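Malate dehydrogenase (Pyrococcus horikoshii, PDB 1V9N) catalyses the NAD-dependent oxidation of (S)-malate to oxaloacetate, working as a homodimer of the LDH2/MDH2 oxidoreductase family. Local coordinates at residues 36-44 and 96-104; 25-33 and 64-75. All coordinates share one frame; numbering follows the deposited sequence.

Interaction 1 of 2, residues 36-44 and 96-104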
ATOM      1  N   ASP A  36     -14.942  18.352  20.297  1.00 25.29           N
ATOM      2  CA  ASP A  36     -14.024  17.229  20.182  1.00 24.27           C
ATOM      3  C   ASP A  36     -14.789  15.936  20.450  1.00 22.24           C
ATOM      4  O   ASP A  36     -14.513  14.914  19.832  1.00 22.62           O
ATOM      5  CB  ASP A  36     -12.859  17.379  21.166  1.00 25.59           C
ATOM      6  CG  ASP A  36     -11.924  18.516  20.791  1.00 27.96           C
ATOM      7  OD1 ASP A  36     -12.006  18.997  19.642  1.00 28.57           O
ATOM      8  OD2 ASP A  36     -11.097  18.922  21.635  1.00 29.22           O
ATOM      9  N   ALA A  37     -15.756  15.993  21.364  1.00 20.08           N
ATOM     10  CA  ALA A  37     -16.571  14.826  21.692  1.00 18.33           C
ATOM     11  C   ALA A  37     -17.383  14.412  20.468  1.00 18.85           C
ATOM     12  O   ALA A  37     -17.572  13.225  20.208  1.00 18.53           O
ATOM     13  CB  ALA A  37     -17.516  15.147  22.853  1.00 16.61           C
ATOM     14  N   LYS A  38     -17.872  15.399  19.726  1.00 19.21           N
ATOM     15  CA  LYS A  38     -18.652  15.131  18.522  1.00 21.92           C
ATOM     16  C   LYS A  38     -17.799  14.474  17.432  1.00 21.63           C
ATOM     17  O   LYS A  38     -18.293  13.650  16.661  1.00 22.05           O
ATOM     18  CB  LYS A  38     -19.281  16.432  18.002  1.00 22.79           C
ATOM     19  CG  LYS A  38     -20.328  17.009  18.942  1.00 25.17           C
ATOM     20  CD  LYS A  38     -20.999  18.251  18.366  1.00 30.35           C
ATOM     21  CE  LYS A  38     -22.084  18.763  19.305  1.00 31.78           C
ATOM     22  NZ  LYS A  38     -22.793  19.948  18.749  1.00 34.61           N
ATOM     23  N   ILE A  39     -16.520  14.834  17.367  1.00 21.01           N
ATOM     24  CA  ILE A  39     -15.624  14.238  16.376  1.00 21.22           C
ATOM     25  C   ILE A  39     -15.395  12.767  16.724  1.00 21.11           C
ATOM     26  O   ILE A  39     -15.452  11.900  15.858  1.00 21.32           O
ATOM     27  CB  ILE A  39     -14.261  14.971  16.332  1.00 23.07           C
ATOM     28  CG1 ILE A  39     -14.443  16.375  15.753  1.00 23.08           C
ATOM     29  CG2 ILE A  39     -13.266  14.175  15.496  1.00 22.98           C
ATOM     30  CD1 ILE A  39     -13.222  17.265  15.889  1.00 24.59           C
ATOM     31  N   VAL A  40     -15.141  12.486  17.998  1.00 20.51           N
ATOM     32  CA  VAL A  40     -14.921  11.106  18.425  1.00 18.65           C
ATOM     33  C   VAL A  40     -16.175  10.270  18.155  1.00 19.17           C
ATOM     34  O   VAL A  40     -16.095   9.176  17.591  1.00 18.72           O
ATOM     35  CB  VAL A  40     -14.578  11.037  19.937  1.00 17.04           C
ATOM     36  CG1 VAL A  40     -14.373   9.585  20.359  1.00 17.21           C
ATOM     37  CG2 VAL A  40     -13.319  11.855  20.219  1.00 15.38           C
ATOM     38  N   ALA A  41     -17.331  10.794  18.549  1.00 20.46           N
ATOM     39  CA  ALA A  41     -18.595  10.089  18.351  1.00 21.42           C
ATOM     40  C   ALA A  41     -18.836   9.806  16.867  1.00 21.97           C
ATOM     41  O   ALA A  41     -19.226   8.700  16.491  1.00 20.92           O
ATOM     42  CB  ALA A  41     -19.743  10.913  18.927  1.00 22.61           C
ATOM     43  N   ASP A  42     -18.600  10.814  16.032  1.00 22.94           N
ATOM     44  CA  ASP A  42     -18.779  10.678  14.591  1.00 25.77           C
ATOM     45  C   ASP A  42     -17.923   9.522  14.068  1.00 25.23           C
ATOM     46  O   ASP A  42     -18.386   8.696  13.282  1.00 23.41           O
ATOM     47  CB  ASP A  42     -18.370  11.978  13.892  1.00 29.64           C
ATOM     48  CG  ASP A  42     -18.719  11.986  12.412  1.00 35.25           C
ATOM     49  OD1 ASP A  42     -18.226  12.880  11.690  1.00 36.81           O
ATOM     50  OD2 ASP A  42     -19.489  11.105  11.969  1.00 39.18           O
ATOM     51  N   ASN A  43     -16.671   9.463  14.520  1.00 21.82           N
ATOM     52  CA  ASN A  43     -15.749   8.416  14.099  1.00 22.16           C
ATOM     53  C   ASN A  43     -16.165   7.025  14.587  1.00 22.47           C
ATOM     54  O   ASN A  43     -16.156   6.060  13.816  1.00 21.22           O
ATOM     55  CB  ASN A  43     -14.330   8.759  14.586  1.00 21.53           C
ATOM     56  CG  ASN A  43     -13.363   7.606  14.443  1.00 19.39           C
ATOM     57  OD1 ASN A  43     -13.341   6.701  15.273  1.00 23.08           O
ATOM     58  ND2 ASN A  43     -12.550   7.633  13.387  1.00 18.24           N
ATOM     59  N   LEU A  44     -16.533   6.918  15.858  1.00 21.16           N
ATOM     60  CA  LEU A  44     -16.936   5.629  16.409  1.00 21.71           C
ATOM     61  C   LEU A  44     -18.272   5.158  15.837  1.00 22.62           C
ATOM     62  O   LEU A  44     -18.456   3.972  15.583  1.00 22.01           O
ATOM     63  CB  LEU A  44     -17.025   5.699  17.942  1.00 20.92           C
ATOM     64  CG  LEU A  44     -15.715   5.947  18.701  1.00 20.74           C
ATOM     65  CD1 LEU A  44     -15.978   5.927  20.208  1.00 21.37           C
ATOM     66  CD2 LEU A  44     -14.704   4.875  18.334  1.00 22.91           C
ATOM     67  N   LEU A  96      -6.832  12.961  21.951  1.00 19.18           N
ATOM     68  CA  LEU A  96      -7.597  11.850  21.403  1.00 19.02           C
ATOM     69  C   LEU A  96      -7.151  11.708  19.948  1.00 18.05           C
ATOM     70  O   LEU A  96      -6.932  12.707  19.270  1.00 16.97           O
ATOM     71  CB  LEU A  96      -9.089  12.171  21.464  1.00 20.00           C
ATOM     72  CG  LEU A  96      -9.679  12.156  22.870  1.00 21.27           C
ATOM     73  CD1 LEU A  96     -10.925  13.036  22.934  1.00 20.68           C
ATOM     74  CD2 LEU A  96      -9.984  10.712  23.256  1.00 18.98           C
ATOM     75  N   GLY A  97      -7.011  10.472  19.476  1.00 17.89           N
ATOM     76  CA  GLY A  97      -6.581  10.245  18.107  1.00 16.63           C
ATOM     77  C   GLY A  97      -7.505  10.873  17.080  1.00 17.06           C
ATOM     78  O   GLY A  97      -7.045  11.409  16.069  1.00 14.70           O
ATOM     79  N   GLN A  98      -8.810  10.798  17.337  1.00 16.32           N
ATOM     80  CA  GLN A  98      -9.813  11.367  16.442  1.00 15.87           C
ATOM     81  C   GLN A  98      -9.625  12.881  16.274  1.00 16.34           C
ATOM     82  O   GLN A  98      -9.787  13.411  15.179  1.00 13.46           O
ATOM     83  CB  GLN A  98     -11.221  11.087  16.977  1.00 17.61           C
ATOM     84  CG  GLN A  98     -11.655   9.620  16.949  1.00 18.33           C
ATOM     85  CD  GLN A  98     -11.039   8.780  18.057  1.00 17.96           C
ATOM     86  OE1 GLN A  98     -10.404   9.299  18.970  1.00 20.26           O
ATOM     87  NE2 GLN A  98     -11.239   7.470  17.982  1.00 20.90           N
ATOM     88  N   VAL A  99      -9.284  13.565  17.365  1.00 16.99           N
ATOM     89  CA  VAL A  99      -9.069  15.011  17.336  1.00 16.23           C
ATOM     90  C   VAL A  99      -7.787  15.331  16.582  1.00 15.77           C
ATOM     91  O   VAL A  99      -7.775  16.192  15.699  1.00 16.30           O
ATOM     92  CB  VAL A  99      -8.991  15.602  18.772  1.00 18.41           C
ATOM     93  CG1 VAL A  99      -8.616  17.080  18.720  1.00 18.80           C
ATOM     94  CG2 VAL A  99     -10.330  15.437  19.467  1.00 17.41           C
ATOM     95  N   VAL A 100      -6.709  14.627  16.920  1.00 14.05           N
ATOM     96  CA  VAL A 100      -5.432  14.835  16.248  1.00 13.64           C
ATOM     97  C   VAL A 100      -5.569  14.524  14.749  1.00 13.93           C
ATOM     98  O   VAL A 100      -5.108  15.291  13.900  1.00 13.61           O
ATOM     99  CB  VAL A 100      -4.326  13.932  16.868  1.00 14.47           C
ATOM    100  CG1 VAL A 100      -3.025  14.062  16.067  1.00 11.90           C
ATOM    101  CG2 VAL A 100      -4.085  14.332  18.332  1.00 14.94           C
ATOM    102  N   GLY A 101      -6.206  13.398  14.433  1.00 13.78           N
ATOM    103  CA  GLY A 101      -6.392  13.007  13.044  1.00 14.94           C
ATOM    104  C   GLY A 101      -7.311  13.944  12.267  1.00 15.59           C
ATOM    105  O   GLY A 101      -7.084  14.211  11.090  1.00 16.62           O
ATOM    106  N   TYR A 102      -8.358  14.432  12.922  1.00 16.99           N
ATOM    107  CA  TYR A 102      -9.300  15.356  12.292  1.00 18.26           C
ATOM    108  C   TYR A 102      -8.603  16.660  11.899  1.00 17.00           C
ATOM    109  O   TYR A 102      -8.746  17.137  10.777  1.00 16.40           O
ATOM    110  CB  TYR A 102     -10.447  15.681  13.252  1.00 19.18           C
ATOM    111  CG  TYR A 102     -11.504  16.594  12.661  1.00 21.74           C
ATOM    112  CD1 TYR A 102     -12.532  16.081  11.868  1.00 24.34           C
ATOM    113  CD2 TYR A 102     -11.478  17.970  12.893  1.00 23.30           C
ATOM    114  CE1 TYR A 102     -13.511  16.911  11.324  1.00 25.39           C
ATOM    115  CE2 TYR A 102     -12.455  18.814  12.348  1.00 25.81           C
ATOM    116  CZ  TYR A 102     -13.468  18.269  11.568  1.00 26.95           C
ATOM    117  OH  TYR A 102     -14.456  19.078  11.047  1.00 33.03           O
ATOM    118  N   ARG A 103      -7.852  17.235  12.834  1.00 18.71           N
ATOM    119  CA  ARG A 103      -7.140  18.489  12.579  1.00 19.97           C
ATOM    120  C   ARG A 103      -6.010  18.298  11.577  1.00 18.32           C
ATOM    121  O   ARG A 103      -5.747  19.178  10.749  1.00 18.78           O
ATOM    122  CB  ARG A 103      -6.573  19.067  13.886  1.00 23.04           C
ATOM    123  CG  ARG A 103      -7.630  19.404  14.927  1.00 28.25           C
ATOM    124  CD  ARG A 103      -8.594  20.469  14.422  1.00 34.81           C
ATOM    125  NE  ARG A 103      -9.804  20.534  15.241  1.00 40.11           N
ATOM    126  CZ  ARG A 103     -10.857  21.299  14.967  1.00 41.53           C
ATOM    127  NH1 ARG A 103     -10.856  22.075  13.890  1.00 41.81           N
ATOM    128  NH2 ARG A 103     -11.918  21.278  15.768  1.00 41.43           N
ATOM    129  N   SER A 104      -5.339  17.152  11.653  1.00 14.82           N
ATOM    130  CA  SER A 104      -4.249  16.858  10.733  1.00 15.35           C
ATOM    131  C   SER A 104      -4.774  16.704   9.306  1.00 16.28           C
ATOM    132  O   SER A 104      -4.175  17.214   8.360  1.00 15.34           O
ATOM    133  CB  SER A 104      -3.527  15.573  11.144  1.00 14.55           C
ATOM    134  OG  SER A 104      -2.804  15.751  12.344  1.00 13.60           O
TER
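Helix segments 36-44 and 97-104 cross almost at a right angle, 94° between their N-to-C directions, with their axes 8.7 Å apart and the CA atoms of Val-40 and Gln-98 close to each other at the crossing. The packing is knobs-into-holes at that point: the Gln-98 side chain sits as a knob among Ile-39, Val-40, Asn-43 and Leu-44. It is bent at its second torsion (chi2 77°), which folds the chain against the neighbouring helix; its CG lies 3.6 Å from Asn-43 CG, and its CB meets the CG2 methyl of Val-40. The two amide planes stand 76° apart, and Gln-98 NE2 comes 3.5 Å from Asn-43 OD1 without bonding to it; that nitrogen has a weak hydrogen bond to Tyr-63 OH instead. Tyr-134 of helix 132-139 touches both amide side chains, and the Gln-98 side chain is about 8 Å from a bound NADPH, so this crossing lies close to the cofactor.

Val-40 CG2 also meets Leu-96 CD1 at 3.8 Å, Leu-96 being the N-cap residue of helix 97-115. Ile-39 divides its two branches: CG2 rests against the backbone oxygen Gln-98 O, while CD1 makes a CH-pi contact with one face of the Tyr-102 ring, 3.9 Å from the centroid and shifted toward the rim. With CG anti to the backbone N, the Tyr-102 ring is carried out to where Ile-39 CD1 can lie over its face, and its CE2 in turn lies over the centre of the Arg-103 guanidinium. Farther toward the start of segment 36-44, Asp-36 OD1 stays 4.5 Å from Arg-103 NH2, beyond a salt bridge, and what Asp-36 does touch is apolar: its CB packs 3.6 Å from Val-99 CG2.

Interaction 2 of 2, residues 25-33 and 64-75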
ATOM      1  N   ARG A  25     -22.469  12.479  25.539  1.00 23.41           N
ATOM      2  CA  ARG A  25     -22.796  12.720  26.947  1.00 24.09           C
ATOM      3  C   ARG A  25     -21.650  12.260  27.838  1.00 22.68           C
ATOM      4  O   ARG A  25     -21.179  12.998  28.701  1.00 23.58           O
ATOM      5  CB  ARG A  25     -24.056  11.954  27.369  1.00 25.69           C
ATOM      6  CG  ARG A  25     -25.371  12.618  27.034  1.00 27.71           C
ATOM      7  CD  ARG A  25     -26.475  12.090  27.947  1.00 27.86           C
ATOM      8  NE  ARG A  25     -26.786  10.682  27.720  1.00 28.36           N
ATOM      9  CZ  ARG A  25     -27.371  10.218  26.620  1.00 28.22           C
ATOM     10  NH1 ARG A  25     -27.707  11.050  25.644  1.00 28.03           N
ATOM     11  NH2 ARG A  25     -27.629   8.921  26.497  1.00 29.52           N
ATOM     12  N   VAL A  26     -21.221  11.022  27.626  1.00 23.01           N
ATOM     13  CA  VAL A  26     -20.139  10.435  28.402  1.00 24.16           C
ATOM     14  C   VAL A  26     -18.852  11.250  28.296  1.00 23.28           C
ATOM     15  O   VAL A  26     -18.247  11.610  29.308  1.00 23.78           O
ATOM     16  CB  VAL A  26     -19.847   8.991  27.935  1.00 23.72           C
ATOM     17  CG1 VAL A  26     -18.640   8.431  28.680  1.00 24.43           C
ATOM     18  CG2 VAL A  26     -21.063   8.113  28.159  1.00 24.57           C
ATOM     19  N   LEU A  27     -18.446  11.552  27.067  1.00 21.98           N
ATOM     20  CA  LEU A  27     -17.215  12.297  26.834  1.00 22.37           C
ATOM     21  C   LEU A  27     -17.214  13.706  27.414  1.00 20.88           C
ATOM     22  O   LEU A  27     -16.221  14.123  28.010  1.00 21.62           O
ATOM     23  CB  LEU A  27     -16.899  12.338  25.334  1.00 21.06           C
ATOM     24  CG  LEU A  27     -16.628  10.966  24.697  1.00 23.28           C
ATOM     25  CD1 LEU A  27     -16.361  11.140  23.212  1.00 20.59           C
ATOM     26  CD2 LEU A  27     -15.426  10.293  25.373  1.00 23.21           C
ATOM     27  N   THR A  28     -18.308  14.445  27.246  1.00 20.14           N
ATOM     28  CA  THR A  28     -18.360  15.797  27.785  1.00 20.63           C
ATOM     29  C   THR A  28     -18.398  15.767  29.312  1.00 20.05           C
ATOM     30  O   THR A  28     -17.867  16.659  29.961  1.00 21.69           O
ATOM     31  CB  THR A  28     -19.573  16.595  27.239  1.00 19.76           C
ATOM     32  OG1 THR A  28     -20.784  15.854  27.435  1.00 22.30           O
ATOM     33  CG2 THR A  28     -19.378  16.880  25.755  1.00 20.56           C
ATOM     34  N   LYS A  29     -19.014  14.734  29.877  1.00 21.04           N
ATOM     35  CA  LYS A  29     -19.085  14.577  31.334  1.00 22.66           C
ATOM     36  C   LYS A  29     -17.671  14.365  31.892  1.00 22.25           C
ATOM     37  O   LYS A  29     -17.387  14.695  33.044  1.00 22.48           O
ATOM     38  CB  LYS A  29     -19.959  13.370  31.696  1.00 22.49           C
ATOM     39  CG  LYS A  29     -20.101  13.109  33.200  1.00 24.95           C
ATOM     40  CD  LYS A  29     -20.891  14.214  33.883  1.00 26.44           C
ATOM     41  CE  LYS A  29     -21.042  13.953  35.376  1.00 28.27           C
ATOM     42  NZ  LYS A  29     -21.796  15.046  36.040  1.00 31.61           N
ATOM     43  N   LEU A  30     -16.787  13.815  31.064  1.00 21.37           N
ATOM     44  CA  LEU A  30     -15.406  13.561  31.469  1.00 21.58           C
ATOM     45  C   LEU A  30     -14.488  14.751  31.180  1.00 19.73           C
ATOM     46  O   LEU A  30     -13.279  14.674  31.381  1.00 19.62           O
ATOM     47  CB  LEU A  30     -14.871  12.307  30.768  1.00 21.09           C
ATOM     48  CG  LEU A  30     -15.428  10.969  31.257  1.00 23.71           C
ATOM     49  CD1 LEU A  30     -15.115   9.870  30.256  1.00 22.85           C
ATOM     50  CD2 LEU A  30     -14.831  10.642  32.624  1.00 24.75           C
ATOM     51  N   GLY A  31     -15.063  15.847  30.698  1.00 19.94           N
ATOM     52  CA  GLY A  31     -14.269  17.032  30.430  1.00 19.92           C
ATOM     53  C   GLY A  31     -13.827  17.259  28.995  1.00 20.79           C
ATOM     54  O   GLY A  31     -13.096  18.215  28.720  1.00 21.31           O
ATOM     55  N   VAL A  32     -14.250  16.394  28.079  1.00 20.11           N
ATOM     56  CA  VAL A  32     -13.874  16.546  26.676  1.00 21.01           C
ATOM     57  C   VAL A  32     -14.708  17.662  26.055  1.00 22.46           C
ATOM     58  O   VAL A  32     -15.936  17.639  26.135  1.00 22.03           O
ATOM     59  CB  VAL A  32     -14.128  15.244  25.873  1.00 21.16           C
ATOM     60  CG1 VAL A  32     -13.769  15.457  24.398  1.00 21.74           C
ATOM     61  CG2 VAL A  32     -13.306  14.102  26.453  1.00 20.38           C
ATOM     62  N   PRO A  33     -14.051  18.670  25.453  1.00 23.88           N
ATOM     63  CA  PRO A  33     -14.795  19.773  24.827  1.00 24.48           C
ATOM     64  C   PRO A  33     -15.846  19.190  23.893  1.00 25.23           C
ATOM     65  O   PRO A  33     -15.583  18.221  23.175  1.00 24.64           O
ATOM     66  CB  PRO A  33     -13.708  20.539  24.085  1.00 25.97           C
ATOM     67  CG  PRO A  33     -12.516  20.368  25.011  1.00 25.23           C
ATOM     68  CD  PRO A  33     -12.598  18.895  25.367  1.00 24.15           C
ATOM     69  N   VAL A  64     -12.422   6.069  27.558  1.00 21.07           N
ATOM     70  CA  VAL A  64     -12.844   6.499  28.891  1.00 21.36           C
ATOM     71  C   VAL A  64     -11.713   6.249  29.888  1.00 21.32           C
ATOM     72  O   VAL A  64     -11.328   7.142  30.633  1.00 21.26           O
ATOM     73  CB  VAL A  64     -14.100   5.725  29.372  1.00 20.18           C
ATOM     74  CG1 VAL A  64     -14.313   5.946  30.871  1.00 20.08           C
ATOM     75  CG2 VAL A  64     -15.325   6.187  28.597  1.00 18.86           C
ATOM     76  N   ASP A  65     -11.180   5.030  29.895  1.00 22.51           N
ATOM     77  CA  ASP A  65     -10.094   4.695  30.813  1.00 23.29           C
ATOM     78  C   ASP A  65      -8.872   5.579  30.573  1.00 22.06           C
ATOM     79  O   ASP A  65      -8.200   5.989  31.517  1.00 20.75           O
ATOM     80  CB  ASP A  65      -9.693   3.226  30.668  1.00 25.11           C
ATOM     81  CG  ASP A  65     -10.768   2.277  31.171  1.00 31.22           C
ATOM     82  OD1 ASP A  65     -11.570   2.690  32.042  1.00 32.08           O
ATOM     83  OD2 ASP A  65     -10.803   1.114  30.710  1.00 32.78           O
ATOM     84  N   GLY A  66      -8.589   5.865  29.307  1.00 21.96           N
ATOM     85  CA  GLY A  66      -7.447   6.703  28.987  1.00 21.59           C
ATOM     86  C   GLY A  66      -7.632   8.117  29.500  1.00 18.17           C
ATOM     87  O   GLY A  66      -6.684   8.755  29.943  1.00 21.29           O
ATOM     88  N   ILE A  67      -8.863   8.609  29.446  1.00 18.72           N
ATOM     89  CA  ILE A  67      -9.157   9.957  29.915  1.00 18.46           C
ATOM     90  C   ILE A  67      -9.019  10.022  31.435  1.00 18.78           C
ATOM     91  O   ILE A  67      -8.405  10.938  31.986  1.00 16.64           O
ATOM     92  CB  ILE A  67     -10.584  10.374  29.500  1.00 18.25           C
ATOM     93  CG1 ILE A  67     -10.607  10.671  27.995  1.00 20.62           C
ATOM     94  CG2 ILE A  67     -11.042  11.580  30.312  1.00 17.22           C
ATOM     95  CD1 ILE A  67     -12.004  10.872  27.419  1.00 20.44           C
ATOM     96  N   ILE A  68      -9.586   9.029  32.106  1.00 18.95           N
ATOM     97  CA  ILE A  68      -9.533   8.961  33.559  1.00 18.98           C
ATOM     98  C   ILE A  68      -8.102   8.766  34.077  1.00 19.51           C
ATOM     99  O   ILE A  68      -7.733   9.314  35.117  1.00 20.06           O
ATOM    100  CB  ILE A  68     -10.452   7.823  34.067  1.00 18.68           C
ATOM    101  CG1 ILE A  68     -11.913   8.225  33.851  1.00 20.67           C
ATOM    102  CG2 ILE A  68     -10.154   7.509  35.534  1.00 18.39           C
ATOM    103  CD1 ILE A  68     -12.925   7.137  34.198  1.00 21.96           C
ATOM    104  N   SER A  69      -7.287   8.010  33.350  1.00 17.70           N
ATOM    105  CA  SER A  69      -5.915   7.770  33.796  1.00 19.73           C
ATOM    106  C   SER A  69      -4.924   8.855  33.373  1.00 20.16           C
ATOM    107  O   SER A  69      -3.754   8.818  33.763  1.00 19.67           O
ATOM    108  CB  SER A  69      -5.419   6.425  33.274  1.00 18.46           C
ATOM    109  OG  SER A  69      -5.086   6.525  31.905  1.00 22.06           O
ATOM    110  N   GLY A  70      -5.381   9.816  32.574  1.00 20.90           N
ATOM    111  CA  GLY A  70      -4.487  10.869  32.122  1.00 18.63           C
ATOM    112  C   GLY A  70      -3.676  10.433  30.908  1.00 20.20           C
ATOM    113  O   GLY A  70      -2.742  11.127  30.486  1.00 18.72           O
ATOM    114  N   GLY A  71      -4.030   9.278  30.349  1.00 18.71           N
ATOM    115  CA  GLY A  71      -3.335   8.772  29.176  1.00 18.18           C
ATOM    116  C   GLY A  71      -3.793   9.492  27.918  1.00 18.52           C
ATOM    117  O   GLY A  71      -3.177   9.373  26.857  1.00 18.30           O
ATOM    118  N   VAL A  72      -4.888  10.235  28.041  1.00 19.39           N
ATOM    119  CA  VAL A  72      -5.440  11.015  26.940  1.00 19.22           C
ATOM    120  C   VAL A  72      -5.550  12.461  27.425  1.00 19.35           C
ATOM    121  O   VAL A  72      -6.183  12.731  28.442  1.00 22.48           O
ATOM    122  CB  VAL A  72      -6.848  10.504  26.535  1.00 20.58           C
ATOM    123  CG1 VAL A  72      -7.464  11.437  25.498  1.00 21.75           C
ATOM    124  CG2 VAL A  72      -6.754   9.100  25.970  1.00 18.59           C
ATOM    125  N   ASN A  73      -4.923  13.383  26.703  1.00 19.79           N
ATOM    126  CA  ASN A  73      -4.942  14.801  27.061  1.00 20.66           C
ATOM    127  C   ASN A  73      -6.283  15.413  26.644  1.00 20.95           C
ATOM    128  O   ASN A  73      -6.674  15.321  25.482  1.00 21.21           O
ATOM    129  CB  ASN A  73      -3.794  15.525  26.345  1.00 20.30           C
ATOM    130  CG  ASN A  73      -3.579  16.947  26.851  1.00 23.28           C
ATOM    131  OD1 ASN A  73      -4.503  17.602  27.335  1.00 23.46           O
ATOM    132  ND2 ASN A  73      -2.351  17.439  26.714  1.00 23.78           N
ATOM    133  N   LEU A  74      -6.979  16.034  27.592  1.00 20.52           N
ATOM    134  CA  LEU A  74      -8.274  16.652  27.315  1.00 22.41           C
ATOM    135  C   LEU A  74      -8.160  17.934  26.492  1.00 22.22           C
ATOM    136  O   LEU A  74      -9.042  18.246  25.693  1.00 21.24           O
ATOM    137  CB  LEU A  74      -9.011  16.957  28.626  1.00 23.21           C
ATOM    138  CG  LEU A  74      -9.547  15.760  29.413  1.00 23.93           C
ATOM    139  CD1 LEU A  74     -10.152  16.226  30.724  1.00 27.65           C
ATOM    140  CD2 LEU A  74     -10.589  15.039  28.585  1.00 26.97           C
ATOM    141  N   HIS A  75      -7.077  18.677  26.695  1.00 21.57           N
ATOM    142  CA  HIS A  75      -6.869  19.921  25.962  1.00 23.79           C
ATOM    143  C   HIS A  75      -5.488  19.910  25.333  1.00 22.88           C
ATOM    144  O   HIS A  75      -4.579  20.623  25.768  1.00 24.77           O
ATOM    145  CB  HIS A  75      -7.031  21.113  26.907  1.00 24.08           C
ATOM    146  CG  HIS A  75      -8.319  21.095  27.664  1.00 28.28           C
ATOM    147  ND1 HIS A  75      -9.506  21.560  27.130  1.00 30.30           N
ATOM    148  CD2 HIS A  75      -8.602  20.736  28.938  1.00 28.86           C
ATOM    149  CE1 HIS A  75     -10.454  21.487  28.042  1.00 31.25           C
ATOM    150  NE2 HIS A  75      -9.933  20.991  29.151  1.00 31.98           N
TER
HETATM  151  O   HOH W   1     -12.163  19.716  30.578  1.00 33.89           O
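A pair of Schellman-terminated helix ends, with the loops that follow them, makes up this contact: helix 16-29 is closed off by Gly-31 and helix 60-69 by Gly-70, both glycines with positive phi, and apolar side chains fill the space between. Leu-30, just before Gly-31, reaches across with both branches. Its CD1 packs 4.0 Å from Val-64 CG2, its CD2 meets Ile-68 CG1, and its CB lies against Ile-67 CG2. Val-64 CG2 also touches Val-26 CG1, one turn earlier on the first helix. Val-355 of helix 342-355 packs on Leu-30 too, so a third helix joins this patch.

Ile-67 carries the middle of the contact. With CG1 anti to its carbonyl carbon (chi1 -74°) and the chain extended beyond, its CD1 arrives 3.6 Å from Val-32 CG2 and also touches Leu-27 CD2. Cutting Ile-67 back to an alanine removes the CG2 and CD1 methyls and is likely to open a gap beside Leu-27 and Val-32, leaving their methyls without this partner. Leu-74 meets Val-32 CG2 as well, its CD2 coming in at 3.6 Å, while its CD1 lies equally near the backbone oxygen Leu-30 O. The backbone carbon Gly-31 C lies against Leu-74 CD2.

At the more exposed end Pro-33 CD rests 3.6 Å from Leu-74 O, and Pro-33 CG approaches His-75 CE1 obliquely. Asn-73 OD1 accepts from His-75 N, an Asx turn. The polar link between the segments runs through a single water, which donates to Gly-31 O at 2.6 Å and is hydrogen-bonded to His-75 NE2 at 2.9 Å.

How the interactions relate
Helix 34-49 stands between the two contacts: it forms one side of interaction 1, and its Ala-37 and Val-40 also pack on Leu-27 of interaction 2. The loops meet as well, Leu-96 CD2 lying 3.4 Å from Val-72 CG1. The segments of the two contacts alternate along the chain, and their centres are about 13 Å apart. Interaction 1 is the deeper, about 11 Å from the chain centre against about 20 Å, and places buried amides and an aromatic ring beside aliphatic groups near the cofactor. Interaction 2 joins helix ends through aliphatic branches, with a single bridging water at its edge. Both bury similar areas, 448 and 414 Å².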